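Local atomic coordinates of protein Ves (Pseudomonas fluorescens, PDB entry 5FCC), a protein that is of uncertain function but, as a HutD-family protein of the cupin clan, probably plays a part linked to histidine utilisation, perhaps by binding a small ligand. Residues A[66-71]-A[117-122]; A[33-38]-A[47-52]; A[148-153]-A[162-167]. All coordinates share one frame; numbering follows the deposited sequence.

Overall arrangement
Following the chain from its N terminus, contact 2 comes first. Residues 33-38 and 47-52 close a short loop and form one hairpin. Contact 1 comes next and pairs 66-71 with 117-122 across a much longer excursion. Contact 3 lies last, where 148-153 and 162-167 meet over a short connection. The three are in series; none nests in or crosses another. Contacts 1 and 2 share one antiparallel sheet, in which strands 113-120 and 47-54 are neighbours, and Asn117 N probably bonds to Ser50 O. Contact 3 belongs to a second sheet. Ile34 and Ile51 of contact 2 pack on Phe148, whereas contacts 1 and 3 do not touch.

Contact 1. Residues A[66-71]-A[117-122]; sequences YQRVIT and NLIYSP. With NA (sodium ion), chain G; EDO (1,2-ethanediol), chain C.
Gln67 lies against the ring of Tyr120, its CB over one face and 3.9 Å from the ring centroid, a CH-pi contact. The CG of Gln67 reaches the rim near CE1 and OH of Tyr120. With CG anti to the backbone N (chi1 175°) and a bend at chi2, the amide is carried past the ring, and NE2 bonds to the O of Arg68. The CG of Pro122 also touches the CB of Gln67. A glycine in place of Tyr120 would probably leave the CB and CG of Gln67 without their aromatic cover and the amide arm freer to turn.

The strands run antiparallel, and Gln67 with Tyr120 and Val69 with Leu118 are hydrogen-bonded pairs. Each pair is closed by two backbone bonds; Gln67 N to Tyr120 O is 2.6 Å. The packing is close on the face of Arg68 and Ile119, where Tyr66 joins from the strand end. There CG1 of Ile119 sits 3.6 Å from CB of Tyr66, and its CD1 is 3.8 Å from CG of Arg68. A water accepts from Arg68 NE at 2.8 Å and donates to the O of Leu118.

The other face, with Gln67, Val69 and Tyr120, is partly exposed, and Pro122 beyond the strand end is exposed. Tyr66 OH binds a sodium ion at 2.4 Å; four waters and the O of Glu43 complete the site. Toward Ile70 and Asn117, Arg68 NH2 bonds to O1 of an ethanediol, probably from the crystallisation liquor, at 3.2 Å.

In the sheet, strand 96-99 flanks 67-71, and strand 47-54 flanks 117-120. Leu129 of strand 125-132 packs on Val69 and Leu118, while Ala127 touches Tyr120.

Contact 2. Residues A[33-38]-A[47-52]; sequences EITRDA and WRLSIA. With EDO (1,2-ethanediol), chain D.
Arg48 reaches across to Glu33 and Arg36 on one face of the hairpin. Its CB lies 4.0 Å from CB of Arg36. Its CG touches the same CB and the O of Thr35. The chain runs extended from CG, so CD comes beside OE1 of Glu33. NE then bonds to that oxygen at 2.6 Å, on the syn side and close to the carboxylate plane. The terminal NH2 bonds to OE1 as well, at 2.8 Å, so both nitrogens grip one atom side-on. The two flat groups are nearly coplanar, 23° apart.

Arg36 holds the same carboxylate differently. Its NH2 gives OE1 a nearly straight bond (175°) from above the carboxylate plane, and its NE bonds to OE2. OE1 thus accepts three N-H groups. The NH2 of Arg36 also lies over one face of the Arg48 guanidinium, 3.3 Å from NE. The shared carboxylate probably offsets the charge of this close pair. Trp14 of the second subunit packs on Glu33 and Arg36.

Asp37 and Trp47 meet toward the loop. CB of Asp37 sits over the five-membered ring, 3.4 Å from its centroid, a CH-pi contact. Trp47 N bonds to OD1 of Asp37, and Asp37 N to Trp47 O. OD1 also accepts from Gly46 N. On the inner side, Ile34 packs its CB on CB of Leu49 and its CD1 on CG1 of Ile51, 3.9 Å away.

The N of Ile34 bonds to Leu49 O at 3.1 Å; that of Thr35 reaches the same oxygen only weakly. Two residues facing Leu49 make a classic beta bulge, here set in a beta hairpin of the cupin-clan fold.

Contact 3. Residues A[148-153]-A[162-167]; sequences FSVADE and GHHDCL
The ring of Phe148 lies partly alongside the imidazole of His164. The planes are 23° apart but slid past each other, with centroids 5.3 Å apart, so overlap is slight. CZ of Phe148 comes 3.7 Å from CD2 of His164, and CE1 reaches 3.4 Å from the O of His164. CG of Phe148 stands anti to the backbone N (chi1 173°), which directs the ring at the turn. Its edge meets CB of Cys166, its partner in a non-hydrogen-bonded antiparallel pair.

Ser149 joins the two segments through its backbone. Its N gives a nearly straight bond to Asp165 O at 2.9 Å. Its O takes the N of His164 at 2.8 Å, although that donor stands above the carbonyl plane. The same O lies at the edge of the His164 ring, near CD2. Ser149 OG accepts from Ala151 N, which forms an ST turn.

Gly162 to Asp165 is a type II turn, closed by the bond from Asp165 N to Gly162 O. OD2 of Asp165 also takes the N of Gly162 at 2.6 Å and makes a salt bridge with Arg15. At the outer end a water links OD1 of Asp152 and ND1 of His163.

The rings of Phe148 and His164 also pack on Ile51 and Ile73 of the neighbouring sheet. The contact is therefore mixed: apolar packing where the strands begin to pair, then a polar turn held by backbone and carboxylate. The buried carboxylate of Asp165, paired with Arg15, is likely to be charged.

Contact 1. Residues A[66-71]-A[117-122]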
loop_
_atom_site.group_PDB
_atom_site.type_symbol
_atom_site.label_atom_id
_atom_site.label_comp_id
_atom_site.label_asym_id
_atom_site.label_seq_id
_atom_site.Cartn_x
_atom_site.Cartn_y
_atom_site.Cartn_z
ATOM N N TYR A 66 12.179 5.120 -12.788
ATOM C CA TYR A 66 12.504 4.733 -11.420
ATOM C C TYR A 66 13.772 3.895 -11.394
ATOM O O TYR A 66 13.992 3.062 -12.271
ATOM C CB TYR A 66 11.364 3.938 -10.767
ATOM C CG TYR A 66 10.228 4.858 -10.404
ATOM C CD1 TYR A 66 9.321 5.260 -11.373
ATOM C CD2 TYR A 66 10.102 5.367 -9.119
ATOM C CE1 TYR A 66 8.299 6.140 -11.084
ATOM C CE2 TYR A 66 9.069 6.249 -8.803
ATOM C CZ TYR A 66 8.172 6.626 -9.799
ATOM O OH TYR A 66 7.163 7.504 -9.508
ATOM N N GLN A 67 14.551 4.079 -10.341
ATOM C CA GLN A 67 15.748 3.301 -10.087
ATOM C C GLN A 67 15.439 2.260 -9.013
ATOM O O GLN A 67 14.834 2.579 -7.987
ATOM C CB GLN A 67 16.884 4.224 -9.638
ATOM C CG GLN A 67 18.154 3.481 -9.224
ATOM C CD GLN A 67 18.852 2.839 -10.418
ATOM O OE1 GLN A 67 19.039 3.486 -11.428
ATOM N NE2 GLN A 67 19.182 1.549 -10.313
ATOM N N ARG A 68 15.853 1.023 -9.238
ATOM C CA ARG A 68 15.609 -0.028 -8.266
ATOM C C ARG A 68 16.904 -0.538 -7.656
ATOM O O ARG A 68 17.951 -0.587 -8.311
ATOM C CB ARG A 68 14.833 -1.178 -8.895
ATOM C CG ARG A 68 13.533 -0.693 -9.567
ATOM C CD ARG A 68 12.711 -1.843 -10.074
ATOM N NE ARG A 68 12.299 -2.733 -8.985
ATOM C CZ ARG A 68 11.550 -3.823 -9.145
ATOM N NH1 ARG A 68 11.141 -4.176 -10.354
ATOM N NH2 ARG A 68 11.222 -4.574 -8.089
ATOM N N VAL A 69 16.823 -0.918 -6.389
ATOM C CA VAL A 69 17.903 -1.604 -5.705
ATOM C C VAL A 69 17.245 -2.716 -4.923
ATOM O O VAL A 69 16.471 -2.451 -4.000
ATOM C CB VAL A 69 18.699 -0.686 -4.780
ATOM C CG1 VAL A 69 19.866 -1.462 -4.204
ATOM C CG2 VAL A 69 19.177 0.542 -5.541
ATOM N N ILE A 70 17.535 -3.953 -5.286
ATOM C CA ILE A 70 16.927 -5.078 -4.608
ATOM C C ILE A 70 18.011 -5.932 -3.988
ATOM O O ILE A 70 19.166 -5.970 -4.443
ATOM C CB ILE A 70 16.052 -5.903 -5.571
ATOM C CG1 ILE A 70 16.943 -6.569 -6.619
ATOM C CG2 ILE A 70 15.062 -4.961 -6.245
ATOM C CD1 ILE A 70 16.249 -7.651 -7.434
ATOM N N THR A 71 17.625 -6.610 -2.922
ATOM C CA THR A 71 18.546 -7.385 -2.124
ATOM C C THR A 71 17.825 -8.643 -1.676
ATOM O O THR A 71 16.757 -8.547 -1.067
ATOM C CB THR A 71 19.013 -6.619 -0.892
ATOM O OG1 THR A 71 19.562 -5.347 -1.268
ATOM C CG2 THR A 71 20.045 -7.457 -0.163
ATOM N N ASN A 117 13.189 -4.539 -1.393
ATOM C CA ASN A 117 13.081 -3.712 -2.590
ATOM C C ASN A 117 13.105 -2.241 -2.210
ATOM O O ASN A 117 12.226 -1.766 -1.471
ATOM C CB ASN A 117 11.782 -3.969 -3.366
ATOM C CG ASN A 117 11.821 -5.232 -4.201
ATOM O OD1 ASN A 117 12.765 -6.017 -4.132
ATOM N ND2 ASN A 117 10.747 -5.467 -4.952
ATOM N N LEU A 118 14.069 -1.513 -2.761
ATOM C CA LEU A 118 14.029 -0.062 -2.801
ATOM C C LEU A 118 13.747 0.340 -4.233
ATOM O O LEU A 118 14.342 -0.215 -5.163
ATOM C CB LEU A 118 15.340 0.585 -2.357
ATOM C CG LEU A 118 15.472 2.058 -2.722
ATOM C CD1 LEU A 118 14.390 2.940 -1.984
ATOM C CD2 LEU A 118 16.882 2.538 -2.440
ATOM N N ILE A 119 12.852 1.304 -4.407
ATOM C CA ILE A 119 12.630 1.924 -5.697
ATOM C C ILE A 119 12.534 3.411 -5.447
ATOM O O ILE A 119 11.945 3.834 -4.448
ATOM C CB ILE A 119 11.371 1.356 -6.401
ATOM C CG1 ILE A 119 11.255 1.925 -7.816
ATOM C CG2 ILE A 119 10.083 1.629 -5.582
ATOM C CD1 ILE A 119 10.298 1.190 -8.715
ATOM N N TYR A 120 13.124 4.217 -6.336
ATOM C CA TYR A 120 12.928 5.650 -6.203
ATOM C C TYR A 120 13.054 6.299 -7.569
ATOM O O TYR A 120 13.623 5.739 -8.516
ATOM C CB TYR A 120 13.909 6.282 -5.209
ATOM C CG TYR A 120 15.327 6.215 -5.745
ATOM C CD1 TYR A 120 16.082 5.057 -5.614
ATOM C CD2 TYR A 120 15.882 7.291 -6.428
ATOM C CE1 TYR A 120 17.367 4.974 -6.149
ATOM C CE2 TYR A 120 17.160 7.218 -6.956
ATOM C CZ TYR A 120 17.896 6.066 -6.796
ATOM O OH TYR A 120 19.153 6.025 -7.333
ATOM N N SER A 121 12.493 7.495 -7.648
ATOM C CA SER A 121 12.535 8.300 -8.848
ATOM C C SER A 121 13.790 9.142 -8.776
ATOM O O SER A 121 13.883 10.009 -7.899
ATOM C CB SER A 121 11.294 9.195 -8.923
ATOM O OG SER A 121 11.501 10.229 -9.865
ATOM N N PRO A 122 14.794 8.921 -9.640
ATOM C CA PRO A 122 15.993 9.772 -9.573
ATOM C C PRO A 122 15.692 11.238 -9.825
ATOM O O PRO A 122 16.375 12.117 -9.281
ATOM C CB PRO A 122 16.916 9.179 -10.653
ATOM C CG PRO A 122 16.509 7.753 -10.779
ATOM C CD PRO A 122 14.979 7.781 -10.556
HETATM NA NA NA G . 5.014 7.436 -10.640
HETATM C C1 EDO C . 10.999 -8.485 -7.420
HETATM O O1 EDO C . 10.238 -7.362 -6.983
HETATM C C2 EDO C . 12.491 -8.192 -7.194
HETATM O O2 EDO C . 12.693 -7.937 -5.804
HETATM O O HOH W 1 12.893 -2.217 -6.248
HETATM O O HOH W 2 5.305 5.461 -12.075
HETATM O O HOH W 3 2.803 6.378 -11.242
HETATM O O HOH W 4 4.947 5.849 -8.713
HETATM O O HOH W 5 5.844 8.800 -12.345
#

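Contact 2. Residues A[33-38]-A[47-52]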
loop_
_atom_site.group_PDB
_atom_site.type_symbol
_atom_site.label_atom_id
_atom_site.label_comp_id
_atom_site.label_asym_id
_atom_site.label_seq_id
_atom_site.Cartn_x
_atom_site.Cartn_y
_atom_site.Cartn_z
ATOM N N GLU A 33 4.121 -4.335 1.537
ATOM C CA GLU A 33 4.399 -2.913 1.637
ATOM C C GLU A 33 5.059 -2.638 2.966
ATOM O O GLU A 33 4.618 -3.151 3.999
ATOM C CB GLU A 33 3.101 -2.109 1.518
ATOM C CG GLU A 33 3.279 -0.641 1.812
ATOM C CD GLU A 33 3.809 0.106 0.596
ATOM O OE1 GLU A 33 3.938 -0.527 -0.493
ATOM O OE2 GLU A 33 4.067 1.312 0.739
ATOM N N ILE A 34 6.146 -1.872 2.942
ATOM C CA ILE A 34 6.752 -1.417 4.181
ATOM C C ILE A 34 6.340 0.030 4.375
ATOM O O ILE A 34 5.718 0.390 5.380
ATOM C CB ILE A 34 8.283 -1.550 4.161
ATOM C CG1 ILE A 34 8.712 -3.014 4.007
ATOM C CG2 ILE A 34 8.857 -0.912 5.394
ATOM C CD1 ILE A 34 10.276 -3.212 4.045
ATOM N N THR A 35 6.728 0.881 3.434
ATOM C CA THR A 35 6.421 2.300 3.549
ATOM C C THR A 35 6.790 2.947 2.219
ATOM O O THR A 35 7.605 2.412 1.462
ATOM C CB THR A 35 7.167 2.943 4.732
ATOM O OG1 THR A 35 6.852 4.332 4.840
ATOM C CG2 THR A 35 8.681 2.834 4.540
ATOM N N ARG A 36 6.163 4.075 1.917
ATOM C CA ARG A 36 6.448 4.759 0.670
ATOM C C ARG A 36 6.313 6.241 0.941
ATOM O O ARG A 36 5.800 6.636 1.984
ATOM C CB ARG A 36 5.523 4.296 -0.449
ATOM C CG ARG A 36 4.048 4.642 -0.216
ATOM C CD ARG A 36 3.200 4.244 -1.373
ATOM N NE ARG A 36 3.158 2.803 -1.487
ATOM C CZ ARG A 36 2.418 2.157 -2.365
ATOM N NH1 ARG A 36 1.658 2.836 -3.219
ATOM N NH2 ARG A 36 2.440 0.844 -2.388
ATOM N N ASP A 37 6.850 7.079 0.058
ATOM C CA ASP A 37 6.632 8.473 0.390
ATOM C C ASP A 37 5.204 8.885 0.010
ATOM O O ASP A 37 4.491 8.181 -0.707
ATOM C CB ASP A 37 7.633 9.378 -0.299
ATOM C CG ASP A 37 7.314 9.562 -1.728
ATOM O OD1 ASP A 37 6.945 8.552 -2.333
ATOM O OD2 ASP A 37 7.437 10.676 -2.242
ATOM N N ALA A 38 4.823 10.076 0.449
ATOM C CA ALA A 38 3.466 10.525 0.198
ATOM C C ALA A 38 3.205 10.658 -1.297
ATOM O O ALA A 38 2.062 10.536 -1.746
ATOM C CB ALA A 38 3.236 11.845 0.927
ATOM N N TRP A 47 9.304 7.246 -3.881
ATOM C CA TRP A 47 10.089 6.097 -3.480
ATOM C C TRP A 47 9.195 5.143 -2.710
ATOM O O TRP A 47 8.139 5.533 -2.190
ATOM C CB TRP A 47 11.290 6.507 -2.632
ATOM C CG TRP A 47 10.976 7.299 -1.405
ATOM C CD1 TRP A 47 11.066 8.662 -1.245
ATOM C CD2 TRP A 47 10.558 6.775 -0.140
ATOM N NE1 TRP A 47 10.746 9.014 0.059
ATOM C CE2 TRP A 47 10.421 7.873 0.750
ATOM C CE3 TRP A 47 10.318 5.493 0.335
ATOM C CZ2 TRP A 47 10.006 7.711 2.064
ATOM C CZ3 TRP A 47 9.911 5.335 1.642
ATOM C CH2 TRP A 47 9.775 6.427 2.497
ATOM N N ARG A 48 9.665 3.903 -2.595
ATOM C CA ARG A 48 8.930 2.856 -1.905
ATOM C C ARG A 48 9.901 1.807 -1.362
ATOM O O ARG A 48 10.881 1.463 -2.014
ATOM C CB ARG A 48 7.914 2.226 -2.863
ATOM C CG ARG A 48 7.069 1.160 -2.230
ATOM C CD ARG A 48 6.339 0.395 -3.299
ATOM N NE ARG A 48 5.433 -0.549 -2.665
ATOM C CZ ARG A 48 4.851 -1.545 -3.313
ATOM N NH1 ARG A 48 5.105 -1.707 -4.609
ATOM N NH2 ARG A 48 4.024 -2.364 -2.662
ATOM N N LEU A 49 9.643 1.344 -0.143
ATOM C CA LEU A 49 10.287 0.168 0.413
ATOM C C LEU A 49 9.265 -0.947 0.469
ATOM O O LEU A 49 8.110 -0.724 0.858
ATOM C CB LEU A 49 10.811 0.419 1.809
ATOM C CG LEU A 49 12.234 0.883 1.960
ATOM C CD1 LEU A 49 12.504 1.961 1.014
ATOM C CD2 LEU A 49 12.383 1.368 3.348
ATOM N N SER A 50 9.693 -2.145 0.103
ATOM C CA SER A 50 8.799 -3.291 0.168
ATOM C C SER A 50 9.641 -4.550 0.216
ATOM O O SER A 50 10.828 -4.535 -0.132
ATOM C CB SER A 50 7.860 -3.321 -1.035
ATOM O OG SER A 50 8.588 -3.577 -2.230
ATOM N N ILE A 51 9.024 -5.632 0.679
ATOM C CA ILE A 51 9.596 -6.969 0.584
ATOM C C ILE A 51 8.822 -7.714 -0.482
ATOM O O ILE A 51 7.587 -7.812 -0.409
ATOM C CB ILE A 51 9.537 -7.714 1.910
ATOM C CG1 ILE A 51 10.308 -6.944 2.965
ATOM C CG2 ILE A 51 10.087 -9.141 1.725
ATOM C CD1 ILE A 51 9.977 -7.465 4.350
ATOM N N ALA A 52 9.530 -8.200 -1.496
ATOM C CA ALA A 52 8.903 -9.007 -2.526
ATOM C C ALA A 52 9.175 -10.470 -2.199
ATOM O O ALA A 52 10.316 -10.850 -1.902
ATOM C CB ALA A 52 9.379 -8.631 -3.922
HETATM C C1 EDO D . 7.038 14.012 -3.774
HETATM O O1 EDO D . 7.203 12.618 -4.068
HETATM C C2 EDO D . 8.131 14.847 -4.433
HETATM O O2 EDO D . 8.311 14.587 -5.839
#

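Contact 3. Residues A[148-153]-A[162-167]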
loop_
_atom_site.group_PDB
_atom_site.type_symbol
_atom_site.label_atom_id
_atom_site.label_comp_id
_atom_site.label_asym_id
_atom_site.label_seq_id
_atom_site.Cartn_x
_atom_site.Cartn_y
_atom_site.Cartn_z
ATOM N N PHE A 148 16.247 -0.805 7.820
ATOM C CA PHE A 148 15.496 -2.032 7.631
ATOM C C PHE A 148 16.300 -3.168 8.249
ATOM O O PHE A 148 17.409 -3.459 7.796
ATOM C CB PHE A 148 15.213 -2.269 6.146
ATOM C CG PHE A 148 14.602 -3.592 5.870
ATOM C CD1 PHE A 148 13.252 -3.822 6.120
ATOM C CD2 PHE A 148 15.378 -4.633 5.395
ATOM C CE1 PHE A 148 12.686 -5.084 5.893
ATOM C CE2 PHE A 148 14.818 -5.876 5.139
ATOM C CZ PHE A 148 13.464 -6.101 5.401
ATOM N N SER A 149 15.749 -3.794 9.294
ATOM C CA SER A 149 16.480 -4.793 10.059
ATOM C C SER A 149 16.392 -6.180 9.426
ATOM O O SER A 149 15.317 -6.638 9.024
ATOM C CB SER A 149 15.936 -4.880 11.489
ATOM O OG SER A 149 16.406 -6.075 12.054
ATOM N N VAL A 150 17.528 -6.862 9.357
ATOM C CA VAL A 150 17.488 -8.277 9.030
ATOM C C VAL A 150 18.019 -9.103 10.182
ATOM O O VAL A 150 18.535 -10.187 9.983
ATOM C CB VAL A 150 18.250 -8.592 7.734
ATOM C CG1 VAL A 150 17.503 -8.022 6.532
ATOM C CG2 VAL A 150 19.639 -8.060 7.845
ATOM N N ALA A 151 17.898 -8.578 11.397
ATOM C CA ALA A 151 18.384 -9.248 12.591
ATOM C C ALA A 151 17.285 -9.241 13.644
ATOM O O ALA A 151 16.318 -8.483 13.554
ATOM C CB ALA A 151 19.646 -8.571 13.152
ATOM N N ASP A 152 17.441 -10.092 14.658
ATOM C CA ASP A 152 16.422 -10.115 15.701
ATOM C C ASP A 152 16.429 -8.844 16.525
ATOM O O ASP A 152 15.393 -8.471 17.080
ATOM C CB ASP A 152 16.604 -11.342 16.594
ATOM C CG ASP A 152 16.120 -12.618 15.922
ATOM O OD1 ASP A 152 15.211 -12.530 15.060
ATOM O OD2 ASP A 152 16.654 -13.701 16.242
ATOM N N GLU A 153 17.557 -8.146 16.601
ATOM C CA GLU A 153 17.548 -6.852 17.268
ATOM C C GLU A 153 18.484 -5.890 16.556
ATOM O O GLU A 153 19.688 -6.135 16.477
ATOM C CB GLU A 153 17.951 -6.993 18.729
ATOM C CG GLU A 153 17.969 -5.672 19.468
ATOM C CD GLU A 153 18.519 -5.823 20.877
ATOM O OE1 GLU A 153 17.786 -6.347 21.748
ATOM O OE2 GLU A 153 19.697 -5.453 21.096
ATOM N N GLY A 162 13.024 -5.549 15.291
ATOM C CA GLY A 162 13.115 -6.979 15.116
ATOM C C GLY A 162 13.218 -7.323 13.645
ATOM O O GLY A 162 13.393 -6.459 12.783
ATOM N N HIS A 163 13.078 -8.613 13.363
ATOM C CA HIS A 163 13.251 -9.170 12.029
ATOM C C HIS A 163 12.370 -8.461 11.005
ATOM O O HIS A 163 11.137 -8.532 11.066
ATOM C CB HIS A 163 12.964 -10.669 12.085
ATOM C CG HIS A 163 13.213 -11.396 10.802
ATOM N ND1 HIS A 163 14.463 -11.831 10.429
ATOM C CD2 HIS A 163 12.363 -11.795 9.821
ATOM C CE1 HIS A 163 14.379 -12.460 9.267
ATOM N NE2 HIS A 163 13.115 -12.459 8.880
ATOM N N HIS A 164 12.995 -7.731 10.084
ATOM C CA HIS A 164 12.331 -7.007 9.006
ATOM C C HIS A 164 11.495 -5.837 9.487
ATOM O O HIS A 164 10.749 -5.257 8.679
ATOM C CB HIS A 164 11.478 -7.928 8.132
ATOM C CG HIS A 164 12.268 -9.016 7.465
ATOM N ND1 HIS A 164 11.678 -10.035 6.756
ATOM C CD2 HIS A 164 13.606 -9.230 7.386
ATOM C CE1 HIS A 164 12.614 -10.841 6.283
ATOM N NE2 HIS A 164 13.794 -10.376 6.654
ATOM N N ASP A 165 11.619 -5.439 10.755
ATOM C CA ASP A 165 11.079 -4.146 11.150
ATOM C C ASP A 165 11.852 -3.041 10.450
ATOM O O ASP A 165 13.019 -3.207 10.081
ATOM C CB ASP A 165 11.179 -3.922 12.661
ATOM C CG ASP A 165 10.290 -4.874 13.457
ATOM O OD1 ASP A 165 9.413 -5.527 12.850
ATOM O OD2 ASP A 165 10.515 -4.966 14.674
ATOM N N CYS A 166 11.215 -1.886 10.310
ATOM C CA CYS A 166 11.816 -0.792 9.565
ATOM C C CYS A 166 11.554 0.506 10.294
ATOM O O CYS A 166 10.392 0.876 10.487
ATOM C CB CYS A 166 11.254 -0.729 8.147
ATOM S SG CYS A 166 12.004 0.599 7.181
ATOM N N LEU A 167 12.621 1.170 10.718
ATOM C CA LEU A 167 12.524 2.509 11.267
ATOM C C LEU A 167 12.521 3.511 10.131
ATOM O O LEU A 167 13.186 3.303 9.115
ATOM C CB LEU A 167 13.682 2.796 12.213
ATOM C CG LEU A 167 13.570 4.142 12.924
ATOM C CD1 LEU A 167 14.068 3.945 14.329
ATOM C CD2 LEU A 167 14.387 5.221 12.207
HETATM O O HOH W 6 16.448 -12.133 12.258
#